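Local coordinates for protein 3-carboxy-cis,cis-muconate cycloisomerase (PDB 1RE5) that is a mostly helical enzyme of the fumarase/aspartase (lyase) superfamily that assembles as a homotetramer, at residues D[154-159]-D[360-365]; D[32-37]-D[215-220]; D[168-173]-D[439-444]. All blocks are in the same frame, centred on the assembly; numbering follows the deposited sequence.

Contact 1: D[154-159]-D[360-365]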
loop_
_atom_site.group_PDB
_atom_site.type_symbol
_atom_site.label_atom_id
_atom_site.label_comp_id
_atom_site.label_asym_id
_atom_site.label_seq_id
_atom_site.Cartn_x
_atom_site.Cartn_y
_atom_site.Cartn_z
ATOM N N LEU D 154 -4.926 14.435 -21.604
ATOM C CA LEU D 154 -3.850 14.496 -22.582
ATOM C C LEU D 154 -4.302 14.996 -23.958
ATOM O O LEU D 154 -3.586 14.850 -24.943
ATOM C CB LEU D 154 -3.164 13.137 -22.695
ATOM C CG LEU D 154 -2.407 12.733 -21.421
ATOM C CD1 LEU D 154 -1.943 11.297 -21.502
ATOM C CD2 LEU D 154 -1.228 13.652 -21.228
ATOM N N GLN D 155 -5.481 15.612 -24.010
ATOM C CA GLN D 155 -6.027 16.181 -25.245
ATOM C C GLN D 155 -5.977 17.713 -25.156
ATOM O O GLN D 155 -6.025 18.279 -24.062
ATOM C CB GLN D 155 -7.479 15.740 -25.427
ATOM C CG GLN D 155 -7.652 14.257 -25.554
ATOM C CD GLN D 155 -7.080 13.741 -26.847
ATOM O OE1 GLN D 155 -7.582 14.052 -27.926
ATOM N NE2 GLN D 155 -6.022 12.955 -26.750
ATOM N N HIS D 156 -5.876 18.386 -26.297
ATOM C CA HIS D 156 -5.844 19.843 -26.296
ATOM C C HIS D 156 -7.192 20.414 -25.846
ATOM O O HIS D 156 -8.258 19.903 -26.196
ATOM C CB HIS D 156 -5.473 20.367 -27.681
ATOM C CG HIS D 156 -3.999 20.393 -27.935
ATOM N ND1 HIS D 156 -3.107 19.616 -27.224
ATOM C CD2 HIS D 156 -3.254 21.116 -28.801
ATOM C CE1 HIS D 156 -1.878 19.867 -27.639
ATOM N NE2 HIS D 156 -1.940 20.774 -28.595
ATOM N N ALA D 157 -7.129 21.469 -25.042
ATOM C CA ALA D 157 -8.312 22.126 -24.510
ATOM C C ALA D 157 -8.053 23.624 -24.554
ATOM O O ALA D 157 -6.983 24.060 -24.988
ATOM C CB ALA D 157 -8.548 21.679 -23.075
ATOM N N THR D 158 -9.021 24.410 -24.093
ATOM C CA THR D 158 -8.886 25.862 -24.095
ATOM C C THR D 158 -7.596 26.286 -23.426
ATOM O O THR D 158 -7.093 25.615 -22.526
ATOM C CB THR D 158 -10.059 26.529 -23.385
ATOM O OG1 THR D 158 -10.314 25.838 -22.159
ATOM C CG2 THR D 158 -11.299 26.497 -24.258
ATOM N N PRO D 159 -7.057 27.427 -23.853
ATOM C CA PRO D 159 -5.816 28.012 -23.355
ATOM C C PRO D 159 -5.692 28.105 -21.852
ATOM O O PRO D 159 -6.684 28.198 -21.109
ATOM C CB PRO D 159 -5.792 29.387 -24.013
ATOM C CG PRO D 159 -6.501 29.156 -25.277
ATOM C CD PRO D 159 -7.684 28.322 -24.833
ATOM N N ASP D 360 -1.894 26.065 -32.126
ATOM C CA ASP D 360 -2.819 25.832 -33.229
ATOM C C ASP D 360 -2.489 24.564 -34.015
ATOM O O ASP D 360 -2.418 24.552 -35.247
ATOM C CB ASP D 360 -2.988 27.061 -34.162
ATOM C CG ASP D 360 -1.713 27.824 -34.395
ATOM O OD1 ASP D 360 -1.303 28.582 -33.488
ATOM O OD2 ASP D 360 -1.127 27.675 -35.490
ATOM N N LEU D 361 -2.310 23.484 -33.259
ATOM C CA LEU D 361 -2.026 22.169 -33.814
ATOM C C LEU D 361 -3.382 21.594 -34.198
ATOM O O LEU D 361 -3.480 20.735 -35.058
ATOM C CB LEU D 361 -1.358 21.291 -32.757
ATOM C CG LEU D 361 -0.575 20.065 -33.210
ATOM C CD1 LEU D 361 0.444 20.478 -34.241
ATOM C CD2 LEU D 361 0.119 19.432 -32.013
ATOM N N THR D 362 -4.429 22.082 -33.540
ATOM C CA THR D 362 -5.788 21.656 -33.830
ATOM C C THR D 362 -6.415 22.709 -34.751
ATOM O O THR D 362 -7.627 22.730 -34.991
ATOM C CB THR D 362 -6.626 21.536 -32.554
ATOM O OG1 THR D 362 -6.634 22.788 -31.858
ATOM C CG2 THR D 362 -6.057 20.465 -31.663
ATOM N N GLN D 363 -5.555 23.590 -35.249
ATOM C CA GLN D 363 -5.944 24.655 -36.160
ATOM C C GLN D 363 -7.098 25.533 -35.716
ATOM O O GLN D 363 -8.044 25.740 -36.464
ATOM C CB GLN D 363 -6.239 24.056 -37.528
ATOM C CG GLN D 363 -5.018 23.396 -38.140
ATOM C CD GLN D 363 -5.297 22.791 -39.495
ATOM O OE1 GLN D 363 -6.182 21.937 -39.645
ATOM N NE2 GLN D 363 -4.541 23.229 -40.499
ATOM N N GLY D 364 -6.999 26.052 -34.495
ATOM C CA GLY D 364 -8.029 26.927 -33.964
ATOM C C GLY D 364 -9.290 26.266 -33.441
ATOM O O GLY D 364 -10.123 26.939 -32.861
ATOM N N LEU D 365 -9.448 24.965 -33.634
ATOM C CA LEU D 365 -10.648 24.294 -33.156
ATOM C C LEU D 365 -10.772 24.382 -31.643
ATOM O O LEU D 365 -11.867 24.284 -31.089
ATOM C CB LEU D 365 -10.642 22.827 -33.589
ATOM C CG LEU D 365 -10.912 22.576 -35.075
ATOM C CD1 LEU D 365 -10.744 21.106 -35.404
ATOM C CD2 LEU D 365 -12.323 23.024 -35.404
#
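H156 and T362 are the nearest backbone pair across this contact, their CA atoms 7.7 Å apart, a spacing at which side chains meet and no backbone hydrogen bond spans the gap. H156 belongs to strand 155-157, an outermost strand, within this chain, of a small three-stranded antiparallel sheet, where A157 pairs with G150 of strand 147-152; the chain then turns a corner at T158 into strand 159-161. The facing segment is irregular and links helix 352-359 to helix 368-378, probably as part of the C-terminal domain, as in other members of the superfamily. Its main feature is a type I' beta turn from T362 to L365. Q363 and G364 occupy the two positive-phi positions (52° and 79°), and L365 N closes the turn on T362 O at 3.2 Å. A weaker bond, Q363 N to D360 O at 3.3 Å, curls the residues just before it.

The side-chain contact is small and purely van der Waals, burying 119 Å² over both segments. T362 presents its methyl to H156: CG2 is anti to the carbonyl carbon and beside its own backbone N (OG1 torsion 57°). The H156 ring is met obliquely by this methyl and by CD2 of L361, the one exposed residue of the three that touch. V149 and R151 of the neighbouring strand 147-152 also touch the H156 side chain.

Two other subunits hold the strand side: T260 OG1 of the second subunit is hydrogen-bonded to H156 N, and S196 OG of the third to T158 OG1. L365 packs into helix 381-397 of its own chain. Where the two segments come closest, H156 CB rests 4.0 Å from T362 CG2.

Contact 2: D[32-37]-D[215-220]; sequences EAALAR and EQLKLT
A Schellman motif ends helix 206-217 where it meets helix 21-40, with A34 and R37 of the latter packing against Q216 and L217 of the last helical turn. K218 is the first residue to leave helical geometry, with a positive phi of 61°, and its N reaches back to E215 O in a weak bond of 3.1 Å. The segment 32-37 is regular helix throughout, and A34 and Q216 are the closest backbone pair, CA to CA 6.1 Å.

The small side chain of A34 lets the helices approach closely. Its CB touches L217 CD2 at 3.6 Å, making the apolar centre of the contact, and lies 4.2 Å from Q216 CB. L217 does not aim its CB straight across; with CG turned anti to the carbonyl carbon, CD2 comes round to the alanine methyl.

Beside this patch the chemistry becomes polar. R37 is extended until its chain bends at chi3 (-57°), folding the guanidinium back over its own helix so that A34 CA sits 3.9 Å above the plane, over its centre. The Q216 side chain bends as well and brings its amide to the guanidinium edge, the two planes 70° apart. The amide is probably turned over in the model, and the very close approach of its NE2 to R37 NH1 is doubtful; turned back, its oxygen may accept a hydrogen bond from R37. A firmer polar partner of R37 is E54, whose OE2 forms a salt bridge with NE.

Around the contact, helix 47-56 brings E54 and also packs on A33 and A36. Helix 106-142 packs against the end of helix 206-217: T112 touches L217, and R119 NH2 is hydrogen-bonded to the carbonyls of L217 and K218.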
loop_
_atom_site.group_PDB
_atom_site.type_symbol
_atom_site.label_atom_id
_atom_site.label_comp_id
_atom_site.label_asym_id
_atom_site.label_seq_id
_atom_site.Cartn_x
_atom_site.Cartn_y
_atom_site.Cartn_z
ATOM N N GLU D 32 19.556 10.890 27.357
ATOM C CA GLU D 32 20.226 10.443 28.583
ATOM C C GLU D 32 20.842 11.594 29.380
ATOM O O GLU D 32 20.632 11.709 30.596
ATOM C CB GLU D 32 21.303 9.412 28.240
ATOM C CG GLU D 32 20.727 8.121 27.655
ATOM C CD GLU D 32 19.709 7.449 28.583
ATOM O OE1 GLU D 32 18.907 6.626 28.100
ATOM O OE2 GLU D 32 19.710 7.733 29.797
ATOM N N ALA D 33 21.605 12.442 28.691
ATOM C CA ALA D 33 22.229 13.587 29.333
ATOM C C ALA D 33 21.133 14.454 29.933
ATOM O O ALA D 33 21.167 14.778 31.117
ATOM C CB ALA D 33 23.032 14.380 28.323
ATOM N N ALA D 34 20.152 14.820 29.120
ATOM C CA ALA D 34 19.054 15.646 29.605
ATOM C C ALA D 34 18.356 15.018 30.827
ATOM O O ALA D 34 17.910 15.736 31.727
ATOM C CB ALA D 34 18.051 15.868 28.484
ATOM N N LEU D 35 18.266 13.684 30.851
ATOM C CA LEU D 35 17.612 12.947 31.945
ATOM C C LEU D 35 18.343 13.195 33.260
ATOM O O LEU D 35 17.739 13.598 34.255
ATOM C CB LEU D 35 17.616 11.433 31.667
ATOM C CG LEU D 35 16.390 10.576 32.046
ATOM C CD1 LEU D 35 16.869 9.202 32.439
ATOM C CD2 LEU D 35 15.605 11.169 33.192
ATOM N N ALA D 36 19.650 12.937 33.257
ATOM C CA ALA D 36 20.486 13.133 34.435
ATOM C C ALA D 36 20.333 14.570 34.956
ATOM O O ALA D 36 20.110 14.809 36.149
ATOM C CB ALA D 36 21.945 12.848 34.080
ATOM N N ARG D 37 20.446 15.519 34.035
ATOM C CA ARG D 37 20.326 16.933 34.342
ATOM C C ARG D 37 18.994 17.226 35.043
ATOM O O ARG D 37 18.954 17.887 36.085
ATOM C CB ARG D 37 20.414 17.722 33.037
ATOM C CG ARG D 37 21.084 19.073 33.125
ATOM C CD ARG D 37 21.170 19.674 31.729
ATOM N NE ARG D 37 21.880 18.791 30.806
ATOM C CZ ARG D 37 21.587 18.653 29.509
ATOM N NH1 ARG D 37 20.585 19.341 28.967
ATOM N NH2 ARG D 37 22.302 17.827 28.748
ATOM N N GLU D 215 11.527 20.639 29.337
ATOM C CA GLU D 215 12.138 21.956 29.232
ATOM C C GLU D 215 13.604 21.871 28.788
ATOM O O GLU D 215 14.073 22.674 27.978
ATOM C CB GLU D 215 12.033 22.642 30.580
ATOM C CG GLU D 215 12.618 24.020 30.624
ATOM C CD GLU D 215 12.605 24.565 32.030
ATOM O OE1 GLU D 215 13.278 23.959 32.907
ATOM O OE2 GLU D 215 11.915 25.587 32.260
ATOM N N GLN D 216 14.318 20.892 29.326
ATOM C CA GLN D 216 15.721 20.672 28.985
ATOM C C GLN D 216 15.918 20.443 27.496
ATOM O O GLN D 216 16.862 20.958 26.894
ATOM C CB GLN D 216 16.257 19.450 29.737
ATOM C CG GLN D 216 16.670 19.745 31.158
ATOM C CD GLN D 216 17.909 20.605 31.215
ATOM O OE1 GLN D 216 18.108 21.367 32.161
ATOM N NE2 GLN D 216 18.758 20.484 30.200
ATOM N N LEU D 217 15.025 19.645 26.917
ATOM C CA LEU D 217 15.090 19.303 25.503
ATOM C C LEU D 217 14.287 20.257 24.634
ATOM O O LEU D 217 14.258 20.119 23.421
ATOM C CB LEU D 217 14.578 17.875 25.308
ATOM C CG LEU D 217 15.422 16.770 25.945
ATOM C CD1 LEU D 217 14.641 15.471 25.951
ATOM C CD2 LEU D 217 16.750 16.624 25.187
ATOM N N LYS D 218 13.637 21.229 25.253
ATOM C CA LYS D 218 12.837 22.173 24.498
ATOM C C LYS D 218 11.708 21.451 23.764
ATOM O O LYS D 218 11.416 21.732 22.595
ATOM C CB LYS D 218 13.711 22.928 23.501
ATOM C CG LYS D 218 14.658 23.925 24.146
ATOM C CD LYS D 218 15.354 24.772 23.081
ATOM C CE LYS D 218 16.278 25.824 23.684
ATOM N NZ LYS D 218 16.943 26.611 22.592
ATOM N N LEU D 219 11.088 20.509 24.463
ATOM C CA LEU D 219 9.974 19.756 23.920
ATOM C C LEU D 219 8.788 19.946 24.844
ATOM O O LEU D 219 8.957 20.176 26.041
ATOM C CB LEU D 219 10.294 18.264 23.863
ATOM C CG LEU D 219 11.391 17.788 22.924
ATOM C CD1 LEU D 219 11.530 16.278 23.066
ATOM C CD2 LEU D 219 11.048 18.176 21.491
ATOM N N THR D 220 7.586 19.843 24.300
ATOM C CA THR D 220 6.401 19.974 25.116
ATOM C C THR D 220 6.172 18.662 25.873
ATOM O O THR D 220 6.641 17.597 25.463
ATOM C CB THR D 220 5.178 20.252 24.243
ATOM O OG1 THR D 220 5.421 21.427 23.472
ATOM C CG2 THR D 220 3.928 20.473 25.102
#

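Contact 3: D[168-173]-D[439-444]; sequences GVLGAL and ARAVSE
L170 is the single bridging side chain here, laid from helix 162-187 against A441 and V442 of helix 434-449 within the long helical bundle at the centre of this superfamily's fold. Its CG lies trans to the backbone N (chi1 178°), and a chi2 of 59° then carries one branch, CD2, across to the other helix. That methyl does all the touching: it sits over the backbone between the two residues, 3.8 Å from A441 O and 3.9 Å from V442 CA.

V442 starts out pointing away, yet still takes part. Its chi1 of 172° sends CG1 away from its own N and leaves CG2 beside that N, on the flank that L170 reaches. A441 does point across, but its methyl is small and stays farther from CD2 than the A441 carbonyl oxygen does. G171, next to L170, adds bare backbone to the interface.

Helix 106-142 adjoins both helices, S137 touching V442 and L136 touching V169, while Q224 of the third subunit packs on A441. No hydrogen bond crosses the contact; among side chains, L170 CD2 lies 4.3 Å from A441 CB and 4.0 Å from V442 CG2.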
loop_
_atom_site.group_PDB
_atom_site.type_symbol
_atom_site.label_atom_id
_atom_site.label_comp_id
_atom_site.label_asym_id
_atom_site.label_seq_id
_atom_site.Cartn_x
_atom_site.Cartn_y
_atom_site.Cartn_z
ATOM N N GLY D 168 -0.568 26.651 -9.310
ATOM C CA GLY D 168 -1.210 25.530 -8.640
ATOM C C GLY D 168 -0.241 24.766 -7.745
ATOM O O GLY D 168 -0.611 24.320 -6.665
ATOM N N VAL D 169 1.001 24.599 -8.193
ATOM C CA VAL D 169 1.982 23.904 -7.377
ATOM C C VAL D 169 2.252 24.783 -6.170
ATOM O O VAL D 169 2.340 24.287 -5.046
ATOM C CB VAL D 169 3.299 23.632 -8.138
ATOM C CG1 VAL D 169 4.284 22.896 -7.215
ATOM C CG2 VAL D 169 3.018 22.791 -9.383
ATOM N N LEU D 170 2.371 26.090 -6.401
ATOM C CA LEU D 170 2.591 27.038 -5.302
ATOM C C LEU D 170 1.462 26.891 -4.282
ATOM O O LEU D 170 1.715 26.757 -3.085
ATOM C CB LEU D 170 2.624 28.488 -5.807
ATOM C CG LEU D 170 2.802 29.560 -4.714
ATOM C CD1 LEU D 170 4.114 29.317 -3.945
ATOM C CD2 LEU D 170 2.792 30.955 -5.334
ATOM N N GLY D 171 0.220 26.911 -4.754
ATOM C CA GLY D 171 -0.900 26.770 -3.848
ATOM C C GLY D 171 -0.768 25.557 -2.951
ATOM O O GLY D 171 -0.897 25.668 -1.741
ATOM N N ALA D 172 -0.513 24.395 -3.543
ATOM C CA ALA D 172 -0.378 23.169 -2.782
ATOM C C ALA D 172 0.724 23.302 -1.748
ATOM O O ALA D 172 0.522 22.944 -0.583
ATOM C CB ALA D 172 -0.070 22.012 -3.712
ATOM N N LEU D 173 1.885 23.813 -2.164
ATOM C CA LEU D 173 3.014 23.970 -1.242
ATOM C C LEU D 173 2.675 24.861 -0.039
ATOM O O LEU D 173 3.107 24.589 1.092
ATOM C CB LEU D 173 4.238 24.528 -1.976
ATOM C CG LEU D 173 4.932 23.568 -2.949
ATOM C CD1 LEU D 173 6.194 24.199 -3.484
ATOM C CD2 LEU D 173 5.276 22.282 -2.242
ATOM N N ALA D 439 -2.278 35.568 -9.241
ATOM C CA ALA D 439 -2.321 36.672 -8.292
ATOM C C ALA D 439 -2.720 36.201 -6.908
ATOM O O ALA D 439 -2.035 36.478 -5.924
ATOM C CB ALA D 439 -3.291 37.697 -8.773
ATOM N N ARG D 440 -3.835 35.485 -6.843
ATOM C CA ARG D 440 -4.340 34.975 -5.581
ATOM C C ARG D 440 -3.356 34.028 -4.908
ATOM O O ARG D 440 -3.113 34.122 -3.708
ATOM C CB ARG D 440 -5.660 34.251 -5.811
ATOM C CG ARG D 440 -6.731 35.097 -6.436
ATOM C CD ARG D 440 -7.995 34.291 -6.551
ATOM N NE ARG D 440 -9.110 34.922 -5.861
ATOM C CZ ARG D 440 -9.969 34.273 -5.081
ATOM N NH1 ARG D 440 -9.850 32.969 -4.873
ATOM N NH2 ARG D 440 -10.974 34.929 -4.519
ATOM N N ALA D 441 -2.793 33.109 -5.681
ATOM C CA ALA D 441 -1.839 32.150 -5.131
ATOM C C ALA D 441 -0.600 32.836 -4.557
ATOM O O ALA D 441 -0.162 32.512 -3.448
ATOM C CB ALA D 441 -1.427 31.143 -6.202
ATOM N N VAL D 442 -0.029 33.770 -5.318
ATOM C CA VAL D 442 1.168 34.488 -4.877
ATOM C C VAL D 442 0.812 35.335 -3.673
ATOM O O VAL D 442 1.575 35.435 -2.718
ATOM C CB VAL D 442 1.719 35.385 -5.994
ATOM C CG1 VAL D 442 2.840 36.269 -5.460
ATOM C CG2 VAL D 442 2.225 34.509 -7.129
ATOM N N SER D 443 -0.369 35.935 -3.724
ATOM C CA SER D 443 -0.857 36.762 -2.629
ATOM C C SER D 443 -0.847 35.957 -1.326
ATOM O O SER D 443 -0.226 36.340 -0.340
ATOM C CB SER D 443 -2.279 37.224 -2.943
ATOM O OG SER D 443 -2.791 38.007 -1.890
ATOM N N GLU D 444 -1.541 34.828 -1.341
ATOM C CA GLU D 444 -1.624 33.954 -0.188
ATOM C C GLU D 444 -0.241 33.492 0.286
ATOM O O GLU D 444 -0.014 33.294 1.478
ATOM C CB GLU D 444 -2.485 32.757 -0.551
ATOM C CG GLU D 444 -3.216 32.184 0.609
ATOM C CD GLU D 444 -4.156 31.087 0.187
ATOM O OE1 GLU D 444 -3.667 30.008 -0.246
ATOM O OE2 GLU D 444 -5.386 31.315 0.282
#

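How the contacts relate
Contacts 1 and 2 lie on opposite sides of the chain's centre, their own centres 62 Å apart; contact 3 is nearer the middle, 26 Å from contact 1 and 39 Å from contact 2, centre to centre. No two of them touch. Contacts 1 and 3 are mostly buried, rest on van der Waals packing without hydrogen bonds across them and both adjoin the third subunit, but one joins an outermost strand of this chain's small sheet to a turn and the other two helices. Contact 2 is partly buried, touched by no other chain, and alone adds a charged side chain to its apolar packing. Helix 106-142 flanks both contact 2 and contact 3, whose helices 206-217 and 162-187 are consecutive in the chain.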